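PDB 2CC3: protein virB8 from Agrobacterium tumefaciens, which belongs to the type IV secretion system as a homodimeric inner-membrane protein, seen here as its periplasmic domain, and is thought to help direct T-DNA transfer into plant cells. Local coordinates for residues Y32-V37 with Q47-F52; T109-K114 with V131-Q136. All coordinates share one frame; numbering follows the deposited sequence.

Contact 1 (Y32-V37 with Q47-F52); sequences YAYDLV and QNYQQF
Val37 sets its CG1 methyl over the face of the Tyr49 ring. The methyl carbon lies 3.4 Å from the ring centroid, almost straight above it, a CH-pi contact. The Tyr49 ring leaves its own helix with CG anti to the backbone N (chi1 166°) and reaches across to helix 30-39. There its edge meets the backbone of Tyr34, with Tyr49 OH 3.2 Å from Tyr34 CA. The two tyrosine rings meet obliquely. Their planes are 36° apart, and Tyr34 CD1 comes 3.5 Å from Tyr49 CE2. The helices form a nearly antiparallel pair, with segment axes 10.9 Å apart at 159°. They belong to the helical part of the NTF2-like VirB8 fold, and helix 6-23 packs against the same pair: Leu21 touches Val37 and Arg22 touches Tyr49. The Gln50 side chain runs at about a right angle to that of Tyr34, yet its amide plane is nearly parallel to the ring plane, set off to one side of it. Gln50 NE2 is 2.9 Å from Tyr34 OH, but the angle is too poor for a hydrogen bond. Each group bonds elsewhere, Tyr34 OH with Asn54 and Gln50 NE2 with Ser38.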
loop_
_atom_site.group_PDB
_atom_site.type_symbol
_atom_site.label_atom_id
_atom_site.label_comp_id
_atom_site.label_asym_id
_atom_site.label_seq_id
_atom_site.Cartn_x
_atom_site.Cartn_y
_atom_site.Cartn_z
ATOM N N TYR A 32 0.366 0.931 10.457
ATOM C CA TYR A 32 0.234 1.479 9.131
ATOM C C TYR A 32 -1.156 1.156 8.539
ATOM O O TYR A 32 -1.853 2.043 8.076
ATOM C CB TYR A 32 1.370 0.985 8.217
ATOM C CG TYR A 32 1.083 1.241 6.746
ATOM C CD1 TYR A 32 0.934 2.540 6.263
ATOM C CD2 TYR A 32 0.911 0.177 5.842
ATOM C CE1 TYR A 32 0.632 2.772 4.952
ATOM C CE2 TYR A 32 0.627 0.415 4.494
ATOM C CZ TYR A 32 0.478 1.709 4.067
ATOM O OH TYR A 32 0.201 1.968 2.740
ATOM N N ALA A 33 -1.564 -0.105 8.557
ATOM C CA ALA A 33 -2.861 -0.454 7.961
ATOM C C ALA A 33 -4.042 0.191 8.725
ATOM O O ALA A 33 -4.929 0.771 8.115
ATOM C CB ALA A 33 -3.003 -1.950 7.831
ATOM N N TYR A 34 -3.996 0.140 10.049
ATOM C CA TYR A 34 -5.023 0.721 10.931
ATOM C C TYR A 34 -5.286 2.206 10.667
ATOM O O TYR A 34 -6.436 2.646 10.667
ATOM C CB TYR A 34 -4.629 0.480 12.401
ATOM C CG TYR A 34 -5.556 1.106 13.424
ATOM C CD1 TYR A 34 -6.604 0.370 13.977
ATOM C CD2 TYR A 34 -5.392 2.425 13.833
ATOM C CE1 TYR A 34 -7.457 0.912 14.909
ATOM C CE2 TYR A 34 -6.249 2.987 14.756
ATOM C CZ TYR A 34 -7.279 2.217 15.299
ATOM O OH TYR A 34 -8.138 2.741 16.239
ATOM N N ASP A 35 -4.227 2.985 10.447
ATOM C CA ASP A 35 -4.394 4.413 10.183
ATOM C C ASP A 35 -4.989 4.727 8.800
ATOM O O ASP A 35 -5.859 5.599 8.674
ATOM C CB ASP A 35 -3.070 5.172 10.357
ATOM C CG ASP A 35 -2.458 4.992 11.730
ATOM O OD1 ASP A 35 -3.190 5.059 12.754
ATOM O OD2 ASP A 35 -1.221 4.788 11.783
ATOM N N LEU A 36 -4.479 4.069 7.754
ATOM C CA LEU A 36 -5.075 4.190 6.421
ATOM C C LEU A 36 -6.547 3.712 6.406
ATOM O O LEU A 36 -7.401 4.399 5.913
ATOM C CB LEU A 36 -4.231 3.463 5.343
ATOM C CG LEU A 36 -3.125 4.156 4.506
ATOM C CD1 LEU A 36 -2.893 3.417 3.191
ATOM C CD2 LEU A 36 -3.425 5.628 4.199
ATOM N N VAL A 37 -6.833 2.542 6.973
ATOM C CA VAL A 37 -8.211 2.055 7.042
ATOM C C VAL A 37 -9.115 3.073 7.744
ATOM O O VAL A 37 -10.162 3.423 7.214
ATOM C CB VAL A 37 -8.331 0.665 7.748
ATOM C CG1 VAL A 37 -9.785 0.371 8.049
ATOM C CG2 VAL A 37 -7.733 -0.443 6.854
ATOM N N GLN A 47 -15.571 3.256 13.443
ATOM C CA GLN A 47 -15.771 2.761 14.792
ATOM C C GLN A 47 -15.962 1.255 14.834
ATOM O O GLN A 47 -15.402 0.600 15.702
ATOM C CB GLN A 47 -16.927 3.499 15.457
ATOM C CG GLN A 47 -16.550 4.924 15.781
ATOM C CD GLN A 47 -17.741 5.836 15.824
ATOM O OE1 GLN A 47 -18.744 5.613 15.144
ATOM N NE2 GLN A 47 -17.634 6.897 16.613
ATOM N N ASN A 48 -16.734 0.707 13.899
ATOM C CA ASN A 48 -16.831 -0.752 13.742
ATOM C C ASN A 48 -15.450 -1.387 13.561
ATOM O O ASN A 48 -15.102 -2.358 14.229
ATOM C CB ASN A 48 -17.747 -1.087 12.568
ATOM C CG ASN A 48 -17.940 -2.597 12.359
ATOM O OD1 ASN A 48 -17.631 -3.132 11.284
ATOM N ND2 ASN A 48 -18.465 -3.276 13.372
ATOM N N TYR A 49 -14.639 -0.818 12.680
ATOM C CA TYR A 49 -13.318 -1.386 12.432
ATOM C C TYR A 49 -12.414 -1.306 13.661
ATOM O O TYR A 49 -11.741 -2.295 14.025
ATOM C CB TYR A 49 -12.644 -0.690 11.233
ATOM C CG TYR A 49 -11.146 -0.976 11.116
ATOM C CD1 TYR A 49 -10.685 -2.255 10.743
ATOM C CD2 TYR A 49 -10.196 0.038 11.371
ATOM C CE1 TYR A 49 -9.318 -2.540 10.635
ATOM C CE2 TYR A 49 -8.811 -0.225 11.261
ATOM C CZ TYR A 49 -8.390 -1.518 10.892
ATOM O OH TYR A 49 -7.054 -1.800 10.778
ATOM N N GLN A 50 -12.397 -0.124 14.292
ATOM C CA GLN A 50 -11.542 0.125 15.445
ATOM C C GLN A 50 -11.879 -0.717 16.670
ATOM O O GLN A 50 -10.965 -1.177 17.374
ATOM C CB GLN A 50 -11.518 1.620 15.786
ATOM C CG GLN A 50 -10.764 2.447 14.742
ATOM C CD GLN A 50 -10.627 3.927 15.078
ATOM O OE1 GLN A 50 -11.415 4.485 15.829
ATOM N NE2 GLN A 50 -9.625 4.577 14.478
ATOM N N GLN A 51 -13.175 -0.939 16.907
ATOM C CA GLN A 51 -13.638 -1.744 18.033
ATOM C C GLN A 51 -13.304 -3.223 17.836
ATOM O O GLN A 51 -13.062 -3.951 18.797
ATOM C CB GLN A 51 -15.145 -1.553 18.244
ATOM C CG GLN A 51 -15.568 -1.541 19.718
ATOM C CD GLN A 51 -15.551 -2.927 20.343
ATOM O OE1 GLN A 51 -15.856 -3.929 19.678
ATOM N NE2 GLN A 51 -15.191 -2.994 21.624
ATOM N N PHE A 52 -13.299 -3.656 16.581
ATOM C CA PHE A 52 -12.892 -5.005 16.248
ATOM C C PHE A 52 -11.366 -5.188 16.378
ATOM O O PHE A 52 -10.882 -6.090 17.072
ATOM C CB PHE A 52 -13.372 -5.406 14.844
ATOM C CG PHE A 52 -12.685 -6.621 14.327
ATOM C CD1 PHE A 52 -12.914 -7.857 14.923
ATOM C CD2 PHE A 52 -11.734 -6.526 13.315
ATOM C CE1 PHE A 52 -12.247 -8.970 14.499
ATOM C CE2 PHE A 52 -11.056 -7.661 12.878
ATOM C CZ PHE A 52 -11.317 -8.876 13.466
#

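Contact 2 (T109-K114 with V131-Q136); sequences TVRYEK and VVTSYQ
Thr133 holds OG1 between its backbone N and carbonyl carbon (chi1 54°), which turns the hydroxyl to Arg111 O in a weak hydrogen bond of 3.3 Å. The same rotation sends Thr133 CG2 to the carboxylate of Glu113, 3.3 Å from OE2. Val110 has CG1 anti to its backbone N (chi1 -175°). Its CG1 meets Val132 CG1 at 3.7 Å, while its CG2 lies by CD1 and CE1 of the Tyr135 ring. These apolar groups share the sheet face packed by helix 6-23, where Leu15 touches Val110 and Tyr18 meets the Tyr135 ring edge-to-face.

Arg111 O is also bonded by the backbone N of Thr133 at 3.0 Å, from a donor tilted 33° out of the carbonyl plane, and more weakly by Ser134 N. Three donors thus converge on one carbonyl. Elsewhere the strands pair regularly: Thr109 N binds Gln136 O at 2.8 Å, and Glu113 N binds Val131 O at 3.0 Å. On the face opposite Val110, Gln136 NE2 gives a hydrogen bond to Ser134 OG. A water there donates to Gln136 OE1 and Thr109 O and accepts from Ser134 OG. Thr133 and Ser134 both stand across from Arg111, shifting the register by one residue, as in a classic beta bulge within an antiparallel sheet.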
loop_
_atom_site.group_PDB
_atom_site.type_symbol
_atom_site.label_atom_id
_atom_site.label_comp_id
_atom_site.label_asym_id
_atom_site.label_seq_id
_atom_site.Cartn_x
_atom_site.Cartn_y
_atom_site.Cartn_z
ATOM N N THR A 109 -18.952 -6.223 0.850
ATOM C CA THR A 109 -19.876 -5.255 0.251
ATOM C C THR A 109 -19.486 -3.846 0.700
ATOM O O THR A 109 -19.482 -3.554 1.897
ATOM C CB THR A 109 -21.387 -5.599 0.545
ATOM O OG1 THR A 109 -21.644 -6.948 0.131
ATOM C CG2 THR A 109 -22.313 -4.682 -0.237
ATOM N N VAL A 110 -19.147 -2.983 -0.265
ATOM C CA VAL A 110 -18.542 -1.672 0.057
ATOM C C VAL A 110 -19.308 -0.533 -0.596
ATOM O O VAL A 110 -19.338 -0.425 -1.818
ATOM C CB VAL A 110 -17.036 -1.580 -0.336
ATOM C CG1 VAL A 110 -16.421 -0.238 0.122
ATOM C CG2 VAL A 110 -16.232 -2.754 0.262
ATOM N N ARG A 111 -19.943 0.296 0.234
ATOM C CA ARG A 111 -20.547 1.550 -0.209
ATOM C C ARG A 111 -19.564 2.689 0.072
ATOM O O ARG A 111 -18.934 2.752 1.138
ATOM C CB ARG A 111 -21.909 1.805 0.509
ATOM C CG ARG A 111 -22.743 2.940 -0.103
ATOM C CD ARG A 111 -23.945 3.372 0.745
ATOM N NE ARG A 111 -24.993 2.365 0.713
ATOM C CZ ARG A 111 -25.876 2.224 -0.272
ATOM N NH1 ARG A 111 -25.859 3.033 -1.333
ATOM N NH2 ARG A 111 -26.773 1.247 -0.208
ATOM N N TYR A 112 -19.446 3.603 -0.872
ATOM C CA TYR A 112 -18.460 4.666 -0.742
ATOM C C TYR A 112 -19.086 5.934 -1.282
ATOM O O TYR A 112 -20.000 5.857 -2.095
ATOM C CB TYR A 112 -17.163 4.303 -1.528
ATOM C CG TYR A 112 -17.363 4.190 -3.040
ATOM C CD1 TYR A 112 -17.126 5.284 -3.867
ATOM C CD2 TYR A 112 -17.790 2.991 -3.637
ATOM C CE1 TYR A 112 -17.324 5.202 -5.218
ATOM C CE2 TYR A 112 -17.961 2.895 -5.029
ATOM C CZ TYR A 112 -17.732 4.012 -5.795
ATOM O OH TYR A 112 -17.912 3.997 -7.168
ATOM N N GLU A 113 -18.581 7.083 -0.828
ATOM C CA GLU A 113 -18.871 8.382 -1.416
ATOM C C GLU A 113 -17.553 9.026 -1.886
ATOM O O GLU A 113 -16.473 8.598 -1.524
ATOM C CB GLU A 113 -19.551 9.291 -0.383
ATOM C CG GLU A 113 -18.586 9.858 0.686
ATOM C CD GLU A 113 -19.263 10.328 1.988
ATOM O OE1 GLU A 113 -18.548 10.874 2.851
ATOM O OE2 GLU A 113 -20.496 10.158 2.164
ATOM N N LYS A 114 -17.661 10.052 -2.704
ATOM C CA LYS A 114 -16.549 10.956 -2.994
ATOM C C LYS A 114 -16.663 12.253 -2.209
ATOM O O LYS A 114 -17.697 12.914 -2.256
ATOM C CB LYS A 114 -16.561 11.282 -4.473
ATOM C CG LYS A 114 -15.569 10.461 -5.198
ATOM C CD LYS A 114 -16.062 9.988 -6.551
ATOM C CE LYS A 114 -14.954 9.153 -7.195
ATOM N NZ LYS A 114 -13.730 9.981 -7.554
ATOM N N VAL A 131 -14.323 7.776 0.507
ATOM C CA VAL A 131 -14.563 7.433 1.905
ATOM C C VAL A 131 -15.555 6.304 1.902
ATOM O O VAL A 131 -16.521 6.349 1.153
ATOM C CB VAL A 131 -15.154 8.627 2.671
ATOM C CG1 VAL A 131 -15.185 8.372 4.193
ATOM C CG2 VAL A 131 -14.370 9.866 2.326
ATOM N N VAL A 132 -15.301 5.290 2.725
ATOM C CA VAL A 132 -16.249 4.173 2.903
ATOM C C VAL A 132 -17.299 4.450 3.979
ATOM O O VAL A 132 -16.981 4.547 5.165
ATOM C CB VAL A 132 -15.532 2.842 3.213
ATOM C CG1 VAL A 132 -16.560 1.671 3.312
ATOM C CG2 VAL A 132 -14.454 2.578 2.141
ATOM N N THR A 133 -18.549 4.508 3.532
ATOM C CA THR A 133 -19.734 4.862 4.346
ATOM C C THR A 133 -20.546 3.668 4.890
ATOM O O THR A 133 -21.281 3.799 5.901
ATOM C CB THR A 133 -20.690 5.747 3.526
ATOM O OG1 THR A 133 -21.010 5.103 2.279
ATOM C CG2 THR A 133 -20.035 7.063 3.256
ATOM N N SER A 134 -20.426 2.523 4.210
ATOM C CA SER A 134 -20.857 1.234 4.728
ATOM C C SER A 134 -19.938 0.075 4.289
ATOM O O SER A 134 -19.407 0.061 3.167
ATOM C CB SER A 134 -22.316 0.956 4.358
ATOM O OG SER A 134 -22.691 -0.314 4.855
ATOM N N TYR A 135 -19.750 -0.881 5.192
ATOM C CA TYR A 135 -18.855 -2.005 4.979
ATOM C C TYR A 135 -19.260 -3.232 5.776
ATOM O O TYR A 135 -19.269 -3.203 6.999
ATOM C CB TYR A 135 -17.456 -1.678 5.438
ATOM C CG TYR A 135 -16.451 -2.769 5.100
ATOM C CD1 TYR A 135 -15.841 -2.798 3.841
ATOM C CD2 TYR A 135 -16.102 -3.763 6.040
ATOM C CE1 TYR A 135 -14.888 -3.773 3.527
ATOM C CE2 TYR A 135 -15.185 -4.727 5.727
ATOM C CZ TYR A 135 -14.556 -4.717 4.464
ATOM O OH TYR A 135 -13.613 -5.679 4.100
ATOM N N GLN A 136 -19.509 -4.324 5.061
ATOM C CA GLN A 136 -19.801 -5.616 5.655
ATOM C C GLN A 136 -19.077 -6.692 4.860
ATOM O O GLN A 136 -18.889 -6.583 3.649
ATOM C CB GLN A 136 -21.315 -5.898 5.597
ATOM C CG GLN A 136 -22.203 -4.929 6.397
ATOM C CD GLN A 136 -22.534 -3.618 5.655
ATOM O OE1 GLN A 136 -22.716 -3.603 4.424
ATOM N NE2 GLN A 136 -22.592 -2.499 6.413
HETATM O O HOH W 1 -21.872 -1.989 2.596
#

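In the fold
From the N terminus, helix 6-23 comes first, and side chains of both contacts rest on it. Contact 1 follows. It closes a short loop of nine residues, joining helices 30-39 and 43-53. The chain then runs through helix 61-64 and strands 69-82 and 85-96. Contact 2 closes a longer loop of 16 residues, which includes helix 120-123, and pairs strand 102-114 with strand 130-139, the last strand of the sheet. The contacts are in series, neither nested nor crossed. The centres of contact 1 and contact 2 are about 14 Å apart, and the two do not touch. A backbone link still joins their surroundings: Val132 bonds Phe40 and Ala42, between the two helices of contact 1.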